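Local structure of dally-like protein (3ODN) at residues 60-65 and 424-429; 68-73 and 209-214; 79-84 and 203-208; 271-276 and 410-415. The protein probably acts as a GPI-anchored cell-surface heparan sulfate proteoglycan of the glypican family, involved in Hedgehog signalling, its core domain forming the present chain. The protein carries 2 engineered substitutions. One frame throughout, in Å; residues are numbered along the deposited sequence.

Interaction 1: 60-65 and 424-429; sequences QQLEGH and HSVCSN
Leu62 and Val426 meet methyl to methyl where the long helix 48-106 of the all-helical glypican core passes the short helix 422-428, close to one of the disulfides of this part of the fold. CD1 of Leu62 lies 3.8 Å from CG2 of Val426, and CG1 of Val426 is 3.9 Å from the same CD1, so one leucine methyl is placed against both arms of the valine. The two side chains cross at about a right angle. Leu62 has its CG opposite the backbone nitrogen (chi1 176°), and its tip comes nearer to helix 422-428 than its CB direction suggests.

One turn further along helix 48-106, His65 supplies the polar half of the contact. Its imidazole meets the amide of Asn429, the two side chains arriving from opposite directions with their planes 58° apart. ND2 of Asn429 comes obliquely to the ring, 3.6 Å from CE1 of His65 and 3.8 Å from NE2 of His65; this is packing of flat groups rather than a bond. NE2 of His65 instead makes a weak hydrogen bond to OD2 of Asp431, just past the short helix.

In the second shell, Ile252 of helix 245-255 touches both Leu62 and Val426, completing a small apolar cluster of three helices. Helix 422-428 is itself held by Cys427, whose carbonyl accepts from OG of Ser434 and whose SG is covalently joined to SG of Cys248.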
# COMPACT_ATOMS: atom_id res chain seq x y z
N GLN A 60 -20.35 -18.85 -19.47
CA GLN A 60 -18.97 -18.65 -19.93
C GLN A 60 -18.69 -17.25 -20.50
O GLN A 60 -17.52 -16.87 -20.62
CB GLN A 60 -18.56 -19.76 -20.92
CG GLN A 60 -18.58 -21.16 -20.29
CD GLN A 60 -17.73 -22.15 -21.04
OE1 GLN A 60 -18.24 -22.99 -21.80
NE2 GLN A 60 -16.42 -22.10 -20.82
N GLN A 61 -19.75 -16.48 -20.85
CA GLN A 61 -19.63 -15.12 -21.37
C GLN A 61 -19.31 -14.18 -20.23
O GLN A 61 -18.35 -13.41 -20.33
CB GLN A 61 -20.91 -14.68 -22.09
CG GLN A 61 -20.92 -14.99 -23.58
CD GLN A 61 -22.31 -14.93 -24.15
OE1 GLN A 61 -22.98 -13.89 -24.14
NE2 GLN A 61 -22.79 -16.05 -24.68
N LEU A 62 -20.10 -14.26 -19.14
CA LEU A 62 -19.93 -13.45 -17.93
C LEU A 62 -18.68 -13.88 -17.17
O LEU A 62 -17.89 -13.01 -16.79
CB LEU A 62 -21.18 -13.51 -17.03
CG LEU A 62 -21.12 -12.77 -15.67
CD1 LEU A 62 -20.98 -11.26 -15.85
CD2 LEU A 62 -22.34 -13.09 -14.84
N GLU A 63 -18.49 -15.21 -16.95
CA GLU A 63 -17.32 -15.76 -16.24
C GLU A 63 -16.01 -15.37 -16.96
O GLU A 63 -15.00 -15.09 -16.29
CB GLU A 63 -17.43 -17.30 -16.08
CG GLU A 63 -18.40 -17.75 -15.00
CD GLU A 63 -18.04 -19.05 -14.29
OE1 GLU A 63 -17.66 -18.99 -13.10
OE2 GLU A 63 -18.13 -20.12 -14.93
N GLY A 64 -16.07 -15.30 -18.29
CA GLY A 64 -14.98 -14.93 -19.18
C GLY A 64 -14.60 -13.47 -19.07
O GLY A 64 -13.44 -13.16 -18.77
N HIS A 65 -15.59 -12.55 -19.28
CA HIS A 65 -15.38 -11.10 -19.17
C HIS A 65 -14.86 -10.70 -17.78
O HIS A 65 -13.95 -9.88 -17.70
CB HIS A 65 -16.63 -10.28 -19.55
CG HIS A 65 -16.89 -10.14 -21.03
ND1 HIS A 65 -15.99 -9.50 -21.87
CD2 HIS A 65 -17.98 -10.50 -21.75
CE1 HIS A 65 -16.55 -9.53 -23.08
NE2 HIS A 65 -17.75 -10.10 -23.05
N HIS A 424 -22.14 -2.84 -15.30
CA HIS A 424 -22.23 -1.80 -16.33
C HIS A 424 -21.26 -2.07 -17.49
O HIS A 424 -21.65 -1.88 -18.65
CB HIS A 424 -22.00 -0.40 -15.71
CG HIS A 424 -22.82 -0.16 -14.48
ND1 HIS A 424 -24.16 0.18 -14.56
CD2 HIS A 424 -22.48 -0.31 -13.18
CE1 HIS A 424 -24.59 0.24 -13.31
NE2 HIS A 424 -23.61 -0.03 -12.44
N SER A 425 -20.03 -2.55 -17.19
CA SER A 425 -19.01 -2.93 -18.17
C SER A 425 -19.55 -4.10 -19.05
O SER A 425 -19.58 -3.98 -20.28
CB SER A 425 -17.70 -3.29 -17.48
OG SER A 425 -16.68 -3.70 -18.38
N VAL A 426 -20.07 -5.17 -18.39
CA VAL A 426 -20.68 -6.34 -19.03
C VAL A 426 -21.84 -5.96 -20.01
O VAL A 426 -21.84 -6.42 -21.15
CB VAL A 426 -21.15 -7.42 -18.00
CG1 VAL A 426 -21.60 -8.70 -18.70
CG2 VAL A 426 -20.05 -7.74 -16.99
N CYS A 427 -22.79 -5.13 -19.55
CA CYS A 427 -23.97 -4.75 -20.35
C CYS A 427 -23.71 -3.86 -21.56
O CYS A 427 -24.50 -3.89 -22.50
CB CYS A 427 -25.07 -4.18 -19.45
SG CYS A 427 -25.63 -5.31 -18.16
N SER A 428 -22.66 -3.03 -21.51
CA SER A 428 -22.28 -2.07 -22.54
C SER A 428 -21.52 -2.70 -23.72
O SER A 428 -21.42 -2.07 -24.78
CB SER A 428 -21.42 -0.98 -21.91
OG SER A 428 -20.20 -1.52 -21.43
N ASN A 429 -20.97 -3.91 -23.51
CA ASN A 429 -20.18 -4.66 -24.48
C ASN A 429 -20.96 -5.16 -25.70
O ASN A 429 -22.10 -5.59 -25.56
CB ASN A 429 -19.50 -5.84 -23.79
CG ASN A 429 -18.12 -6.06 -24.31
OD1 ASN A 429 -17.18 -5.34 -23.93
ND2 ASN A 429 -17.98 -6.98 -25.26

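Interaction 2: 68-73 and 209-214; sequences DQISRM and EVAKKV
Met73 sends CG out opposite its own backbone nitrogen (chi1 -178°) and then bends at chi3 (66°), which brings CE against Ala211. The contact lies inside the glypican helical bundle, between the long helix 48-106 and helix 182-214, which runs in the opposite sense along it. CE of Met73 and CB of Ala211 are 3.7 Å apart.

Three residues earlier, Ile70 presents CG2 rather than its longer branch. With CG1 set beside the backbone nitrogen (chi1 -58°), CG2 projects toward the backbone of Ala211. The small alanine lets the helices approach to 6.6 Å between CA of Ile70 and CA of Ala211; all three touching residues are buried.

Around this core, Met73 also packs on Trp266 of helix 260-281 and on Tyr415 and Phe418, while Ile70 reaches Leu215. The far side of helix 48-106 is polar: NH1 of Arg72 forms a salt bridge to OD2 of Asp68 at 2.7 Å, the carboxylate carbon lying in the guanidinium plane at its edge. Between the helices, CG2 of Ile70 comes closest to backbone, 3.2 Å from O of Ala211, a carbonyl that accepts the backbone N-H of Val214.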
# COMPACT_ATOMS: atom_id res chain seq x y z
N ASP A 68 -11.20 -11.75 -17.15
CA ASP A 68 -10.37 -10.87 -17.98
C ASP A 68 -10.04 -9.57 -17.27
O ASP A 68 -8.87 -9.19 -17.18
CB ASP A 68 -11.06 -10.60 -19.33
CG ASP A 68 -10.28 -9.72 -20.28
OD1 ASP A 68 -9.54 -10.28 -21.13
OD2 ASP A 68 -10.43 -8.48 -20.22
N GLN A 69 -11.08 -8.88 -16.77
CA GLN A 69 -10.98 -7.60 -16.06
C GLN A 69 -10.18 -7.73 -14.76
O GLN A 69 -9.39 -6.85 -14.42
CB GLN A 69 -12.38 -7.04 -15.77
CG GLN A 69 -13.19 -6.67 -17.01
CD GLN A 69 -12.76 -5.36 -17.61
OE1 GLN A 69 -13.06 -4.27 -17.09
NE2 GLN A 69 -12.01 -5.43 -18.70
N ILE A 70 -10.43 -8.82 -14.02
CA ILE A 70 -9.79 -9.12 -12.75
C ILE A 70 -8.29 -9.38 -12.92
O ILE A 70 -7.50 -8.73 -12.23
CB ILE A 70 -10.55 -10.21 -11.95
CG1 ILE A 70 -12.03 -9.78 -11.69
CG2 ILE A 70 -9.85 -10.50 -10.64
CD1 ILE A 70 -13.01 -10.92 -11.30
N SER A 71 -7.89 -10.25 -13.87
CA SER A 71 -6.49 -10.57 -14.15
C SER A 71 -5.68 -9.37 -14.62
O SER A 71 -4.55 -9.20 -14.15
CB SER A 71 -6.35 -11.75 -15.12
OG SER A 71 -7.22 -11.67 -16.24
N ARG A 72 -6.27 -8.50 -15.47
CA ARG A 72 -5.56 -7.28 -15.91
C ARG A 72 -5.32 -6.29 -14.76
O ARG A 72 -4.20 -5.79 -14.64
CB ARG A 72 -6.20 -6.61 -17.14
CG ARG A 72 -6.23 -7.51 -18.39
CD ARG A 72 -6.29 -6.80 -19.75
NE ARG A 72 -6.87 -5.45 -19.71
CZ ARG A 72 -8.17 -5.18 -19.75
NH1 ARG A 72 -9.06 -6.16 -19.82
NH2 ARG A 72 -8.59 -3.92 -19.69
N MET A 73 -6.35 -6.03 -13.90
CA MET A 73 -6.26 -5.13 -12.75
C MET A 73 -5.26 -5.67 -11.73
O MET A 73 -4.42 -4.90 -11.24
CB MET A 73 -7.63 -4.91 -12.09
CG MET A 73 -7.57 -3.92 -10.92
SD MET A 73 -8.89 -3.99 -9.69
CE MET A 73 -8.59 -5.58 -9.00
N GLU A 209 -3.12 -9.83 -5.04
CA GLU A 209 -3.23 -11.22 -4.62
C GLU A 209 -4.67 -11.59 -4.33
O GLU A 209 -5.17 -12.56 -4.89
CB GLU A 209 -2.37 -11.48 -3.36
CG GLU A 209 -0.88 -11.70 -3.59
CD GLU A 209 -0.07 -11.78 -2.31
OE1 GLU A 209 -0.65 -11.63 -1.21
OE2 GLU A 209 1.16 -12.01 -2.40
N VAL A 210 -5.34 -10.83 -3.45
CA VAL A 210 -6.72 -11.06 -3.04
C VAL A 210 -7.70 -10.97 -4.23
O VAL A 210 -8.68 -11.73 -4.26
CB VAL A 210 -7.08 -10.18 -1.81
CG1 VAL A 210 -8.57 -10.07 -1.59
CG2 VAL A 210 -6.42 -10.73 -0.55
N ALA A 211 -7.41 -10.09 -5.22
CA ALA A 211 -8.21 -9.94 -6.44
C ALA A 211 -8.10 -11.24 -7.25
O ALA A 211 -9.12 -11.71 -7.78
CB ALA A 211 -7.73 -8.76 -7.28
N LYS A 212 -6.89 -11.86 -7.27
CA LYS A 212 -6.64 -13.13 -7.95
C LYS A 212 -7.45 -14.29 -7.35
O LYS A 212 -7.83 -15.20 -8.09
CB LYS A 212 -5.14 -13.46 -8.02
CG LYS A 212 -4.66 -13.86 -9.41
CD LYS A 212 -3.17 -14.15 -9.44
CE LYS A 212 -2.75 -14.89 -10.70
NZ LYS A 212 -1.30 -15.21 -10.69
N LYS A 213 -7.75 -14.25 -6.02
CA LYS A 213 -8.54 -15.31 -5.38
C LYS A 213 -10.07 -15.20 -5.59
O LYS A 213 -10.80 -16.15 -5.32
CB LYS A 213 -8.11 -15.57 -3.92
CG LYS A 213 -7.16 -16.76 -3.82
CD LYS A 213 -6.32 -16.76 -2.56
CE LYS A 213 -5.32 -17.90 -2.59
NZ LYS A 213 -4.52 -17.99 -1.34
N VAL A 214 -10.53 -14.05 -6.13
CA VAL A 214 -11.95 -13.83 -6.42
C VAL A 214 -12.32 -14.66 -7.67
O VAL A 214 -13.45 -15.14 -7.74
CB VAL A 214 -12.32 -12.32 -6.54
CG1 VAL A 214 -13.84 -12.13 -6.64
CG2 VAL A 214 -11.78 -11.51 -5.37

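Interaction 3: 79-84 and 203-208; sequences SKATKF and ALTTAS
Between Ala81 and its partners Leu204 and Thr205 no flat group is interposed; the aromatic ring lies at one end, where Phe84 meets Tyr200 edge-to-face, and Leu401 and Val405 of helix 400-414 also touch Phe84. The contact proper is made by small and branched groups. CB of Ala81 points into helix 182-214 and lies 3.8 Å from CB of Leu204, so aliphatic carbons close to the two backbones are already touching. CD1 of Leu204 then runs on to lie 4.0 Å from CA of Ala81, along the flank of the alanine.

The same CB of Ala81 is also 3.2 Å from OG1 of Thr205, a tight carbon-to-oxygen approach. That hydroxyl sits beside its own backbone nitrogen (chi1 -66°), hydrogen-bonds to O of Gly201 one turn back and receives a bond from NZ of Lys85, so it is gripped from both helices. Away from the interface, OG1 of Thr206 bonds to O of Ala203 from above the carbonyl plane, at a C=O...donor angle of 100°.

Leu204 continues into the bundle against Leu77 and Met273, whereas Lys80 turns off to a salt bridge with Asp407. With CA of Ala81 only 5.6 Å from CA of Leu204, this is a close antiparallel helix crossing over a small residue, in the buried middle of the elongated, all-alpha glypican core.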
# COMPACT_ATOMS: atom_id res chain seq x y z
N SER A 79 2.51 -5.78 -10.60
CA SER A 79 3.70 -5.36 -11.33
C SER A 79 4.24 -4.04 -10.79
O SER A 79 5.45 -3.89 -10.67
CB SER A 79 3.42 -5.27 -12.82
OG SER A 79 2.66 -4.11 -13.14
N LYS A 80 3.33 -3.10 -10.44
CA LYS A 80 3.62 -1.78 -9.87
C LYS A 80 4.10 -1.87 -8.41
O LYS A 80 4.87 -1.01 -7.97
CB LYS A 80 2.38 -0.85 -9.97
CG LYS A 80 2.12 -0.29 -11.38
CD LYS A 80 3.10 0.80 -11.76
CE LYS A 80 3.33 0.89 -13.25
NZ LYS A 80 2.28 1.70 -13.92
N ALA A 81 3.64 -2.89 -7.67
CA ALA A 81 4.08 -3.14 -6.28
C ALA A 81 5.59 -3.45 -6.27
O ALA A 81 6.35 -2.85 -5.53
CB ALA A 81 3.30 -4.30 -5.70
N THR A 82 6.01 -4.34 -7.19
CA THR A 82 7.36 -4.82 -7.44
C THR A 82 8.26 -3.66 -7.91
O THR A 82 9.40 -3.56 -7.45
CB THR A 82 7.27 -5.95 -8.48
OG1 THR A 82 6.32 -6.91 -8.01
CG2 THR A 82 8.60 -6.63 -8.73
N LYS A 83 7.76 -2.82 -8.84
CA LYS A 83 8.47 -1.65 -9.37
C LYS A 83 8.80 -0.67 -8.21
O LYS A 83 9.94 -0.22 -8.10
CB LYS A 83 7.61 -0.97 -10.44
CG LYS A 83 8.36 -0.15 -11.47
CD LYS A 83 7.40 0.21 -12.61
CE LYS A 83 7.73 1.48 -13.35
NZ LYS A 83 6.52 2.09 -13.96
N PHE A 84 7.79 -0.39 -7.35
CA PHE A 84 7.87 0.48 -6.18
C PHE A 84 8.89 -0.04 -5.21
O PHE A 84 9.73 0.73 -4.75
CB PHE A 84 6.48 0.64 -5.52
CG PHE A 84 6.48 1.33 -4.17
CD1 PHE A 84 6.42 2.71 -4.07
CD2 PHE A 84 6.47 0.58 -2.99
CE1 PHE A 84 6.43 3.34 -2.83
CE2 PHE A 84 6.49 1.21 -1.75
CZ PHE A 84 6.45 2.59 -1.67
N ALA A 203 0.47 -3.67 0.87
CA ALA A 203 -0.97 -3.53 0.61
C ALA A 203 -1.33 -3.65 -0.87
O ALA A 203 -2.41 -4.16 -1.18
CB ALA A 203 -1.47 -2.21 1.16
N LEU A 204 -0.44 -3.18 -1.75
CA LEU A 204 -0.56 -3.24 -3.21
C LEU A 204 -0.42 -4.70 -3.67
O LEU A 204 -1.11 -5.11 -4.61
CB LEU A 204 0.61 -2.46 -3.81
CG LEU A 204 0.35 -1.13 -4.48
CD1 LEU A 204 1.67 -0.36 -4.65
CD2 LEU A 204 -0.40 -1.30 -5.80
N THR A 205 0.52 -5.44 -3.05
CA THR A 205 0.81 -6.86 -3.32
C THR A 205 -0.42 -7.70 -2.91
O THR A 205 -0.96 -8.40 -3.75
CB THR A 205 2.17 -7.24 -2.67
OG1 THR A 205 3.20 -6.51 -3.33
CG2 THR A 205 2.51 -8.72 -2.77
N THR A 206 -0.88 -7.55 -1.66
CA THR A 206 -2.05 -8.26 -1.12
C THR A 206 -3.35 -7.87 -1.82
O THR A 206 -4.29 -8.64 -1.74
CB THR A 206 -2.16 -8.10 0.40
OG1 THR A 206 -2.35 -6.72 0.70
CG2 THR A 206 -0.94 -8.63 1.14
N ALA A 207 -3.45 -6.68 -2.45
CA ALA A 207 -4.67 -6.27 -3.16
C ALA A 207 -4.72 -7.09 -4.44
O ALA A 207 -5.73 -7.76 -4.72
CB ALA A 207 -4.64 -4.79 -3.50
N SER A 208 -3.59 -7.09 -5.18
CA SER A 208 -3.33 -7.82 -6.41
C SER A 208 -3.56 -9.33 -6.20
O SER A 208 -4.16 -9.99 -7.04
CB SER A 208 -1.90 -7.55 -6.87
OG SER A 208 -1.47 -8.49 -7.84

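Interaction 4: 271-276 and 410-415; sequences MAMDKV and QRVKDY
Met273 and Val412 form the closely packed, buried half of a contact between two antiparallel helices of the glypican bundle, 260-281 and 400-414. CG1 of Val412 meets CB of Met273 at 3.7 Å, near the root of the methionine rather than its tip. Bends at chi2 (-69°) and chi3 turn the remainder of Met273 across the bundle toward helix 182-214, where it touches Tyr200 and Ala203; it also touches Leu492 of helix 479-496.

One residue on in each segment, the character changes. Asp274 is partly exposed and Lys413 exposed, and they touch through the aliphatic part of the lysine: the carboxylate oxygen OD1 of Asp274 lies 3.7 Å from CG of Lys413, with the two side chains crossing obliquely. Departures from the extended form at chi3 (-141°) and chi4 (128°) lead the lysine end past the acid. NZ of Lys413 remains 4.5 Å from OD1 of Asp274, too far for a salt bridge, though the opposite charges may still attract weakly. The true ionic partner of this oxygen is Arg409, through NE, one turn before Lys413 on the same helix. Across the looser side, the shortest approach is 3.4 Å, from OD1 of Asp274 to CE of Lys413.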
# COMPACT_ATOMS: atom_id res chain seq x y z
N MET A 271 -9.40 4.32 -0.47
CA MET A 271 -9.41 5.51 0.37
C MET A 271 -8.23 5.56 1.36
O MET A 271 -7.69 6.64 1.60
CB MET A 271 -10.74 5.64 1.10
CG MET A 271 -11.88 5.88 0.15
SD MET A 271 -13.40 6.48 0.91
CE MET A 271 -13.86 5.07 1.99
N ALA A 272 -7.84 4.39 1.93
CA ALA A 272 -6.72 4.26 2.85
C ALA A 272 -5.41 4.30 2.06
O ALA A 272 -4.43 4.92 2.54
CB ALA A 272 -6.83 2.98 3.67
N MET A 273 -5.37 3.66 0.86
CA MET A 273 -4.20 3.69 -0.03
C MET A 273 -3.93 5.11 -0.49
O MET A 273 -2.76 5.50 -0.61
CB MET A 273 -4.39 2.79 -1.29
CG MET A 273 -4.04 1.35 -1.07
SD MET A 273 -2.28 0.99 -0.81
CE MET A 273 -1.70 1.09 -2.48
N ASP A 274 -5.01 5.89 -0.75
CA ASP A 274 -4.86 7.30 -1.16
C ASP A 274 -4.32 8.21 -0.05
O ASP A 274 -3.64 9.19 -0.34
CB ASP A 274 -6.16 7.86 -1.71
CG ASP A 274 -5.86 9.00 -2.65
OD1 ASP A 274 -5.38 8.74 -3.78
OD2 ASP A 274 -6.05 10.17 -2.24
N LYS A 275 -4.66 7.92 1.22
CA LYS A 275 -4.19 8.73 2.34
C LYS A 275 -2.71 8.45 2.60
O LYS A 275 -1.96 9.39 2.83
CB LYS A 275 -5.10 8.55 3.58
CG LYS A 275 -4.66 9.33 4.83
CD LYS A 275 -4.66 10.88 4.72
CE LYS A 275 -5.98 11.48 4.31
NZ LYS A 275 -6.02 12.94 4.53
N VAL A 276 -2.29 7.19 2.49
CA VAL A 276 -0.90 6.76 2.62
C VAL A 276 -0.03 7.36 1.49
O VAL A 276 1.03 7.89 1.81
CB VAL A 276 -0.79 5.20 2.76
CG1 VAL A 276 0.65 4.71 2.72
CG2 VAL A 276 -1.46 4.73 4.04
N GLN A 410 -3.01 7.27 -8.83
CA GLN A 410 -4.00 7.53 -9.86
C GLN A 410 -4.70 6.23 -10.27
O GLN A 410 -5.94 6.21 -10.41
CB GLN A 410 -3.31 8.22 -11.06
CG GLN A 410 -4.29 8.83 -12.08
CD GLN A 410 -5.48 9.52 -11.44
OE1 GLN A 410 -6.62 9.09 -11.59
NE2 GLN A 410 -5.25 10.61 -10.71
N ARG A 411 -3.91 5.15 -10.45
CA ARG A 411 -4.44 3.84 -10.85
C ARG A 411 -5.31 3.25 -9.76
O ARG A 411 -6.35 2.69 -10.08
CB ARG A 411 -3.33 2.88 -11.31
CG ARG A 411 -2.53 3.36 -12.51
CD ARG A 411 -1.36 2.42 -12.81
NE ARG A 411 -0.68 2.71 -14.08
CZ ARG A 411 -1.09 2.31 -15.27
NH1 ARG A 411 -2.24 1.64 -15.40
NH2 ARG A 411 -0.40 2.61 -16.36
N VAL A 412 -4.93 3.43 -8.48
CA VAL A 412 -5.72 2.98 -7.33
C VAL A 412 -7.03 3.82 -7.25
O VAL A 412 -8.08 3.27 -6.95
CB VAL A 412 -4.87 2.97 -6.02
CG1 VAL A 412 -5.72 2.72 -4.77
CG2 VAL A 412 -3.75 1.94 -6.12
N LYS A 413 -6.97 5.14 -7.56
CA LYS A 413 -8.15 6.03 -7.63
C LYS A 413 -9.09 5.51 -8.73
O LYS A 413 -10.27 5.40 -8.47
CB LYS A 413 -7.76 7.49 -7.98
CG LYS A 413 -7.36 8.44 -6.84
CD LYS A 413 -6.91 9.83 -7.41
CE LYS A 413 -5.72 10.47 -6.70
NZ LYS A 413 -4.61 10.88 -7.64
N ASP A 414 -8.57 5.22 -9.94
CA ASP A 414 -9.40 4.72 -11.08
C ASP A 414 -9.97 3.32 -10.84
O ASP A 414 -10.93 2.96 -11.52
CB ASP A 414 -8.63 4.72 -12.42
CG ASP A 414 -7.98 6.03 -12.89
OD1 ASP A 414 -8.56 7.12 -12.62
OD2 ASP A 414 -6.94 5.96 -13.60
N TYR A 415 -9.41 2.54 -9.90
CA TYR A 415 -9.87 1.18 -9.57
C TYR A 415 -10.79 1.14 -8.35
O TYR A 415 -11.21 0.04 -7.98
CB TYR A 415 -8.67 0.22 -9.27
CG TYR A 415 -7.81 -0.16 -10.45
CD1 TYR A 415 -6.43 -0.25 -10.31
CD2 TYR A 415 -8.37 -0.51 -11.68
CE1 TYR A 415 -5.61 -0.60 -11.39
CE2 TYR A 415 -7.56 -0.86 -12.77
CZ TYR A 415 -6.18 -0.90 -12.61
OH TYR A 415 -5.32 -1.25 -13.63

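Interactions 2 and 3 join the same two helices, 48-106 and 182-214, at successive levels with centres about 13 Å apart, and both are buried contacts built around an alanine. Interaction 4 touches both of them by apolar packing, and between interactions 3 and 4 Lys80 and Arg411 bring like charges close; it is buried on one side and charged on the other. Interaction 1 lies farthest out, about 29 Å from the chain centre, and touches interaction 2 through Ser425 and Gln69. It too is mixed, adding an imidazole and an amide to its apolar pair, and it is alone in containing a disulfide cysteine. Interactions 1, 2 and 3 all use helix 48-106.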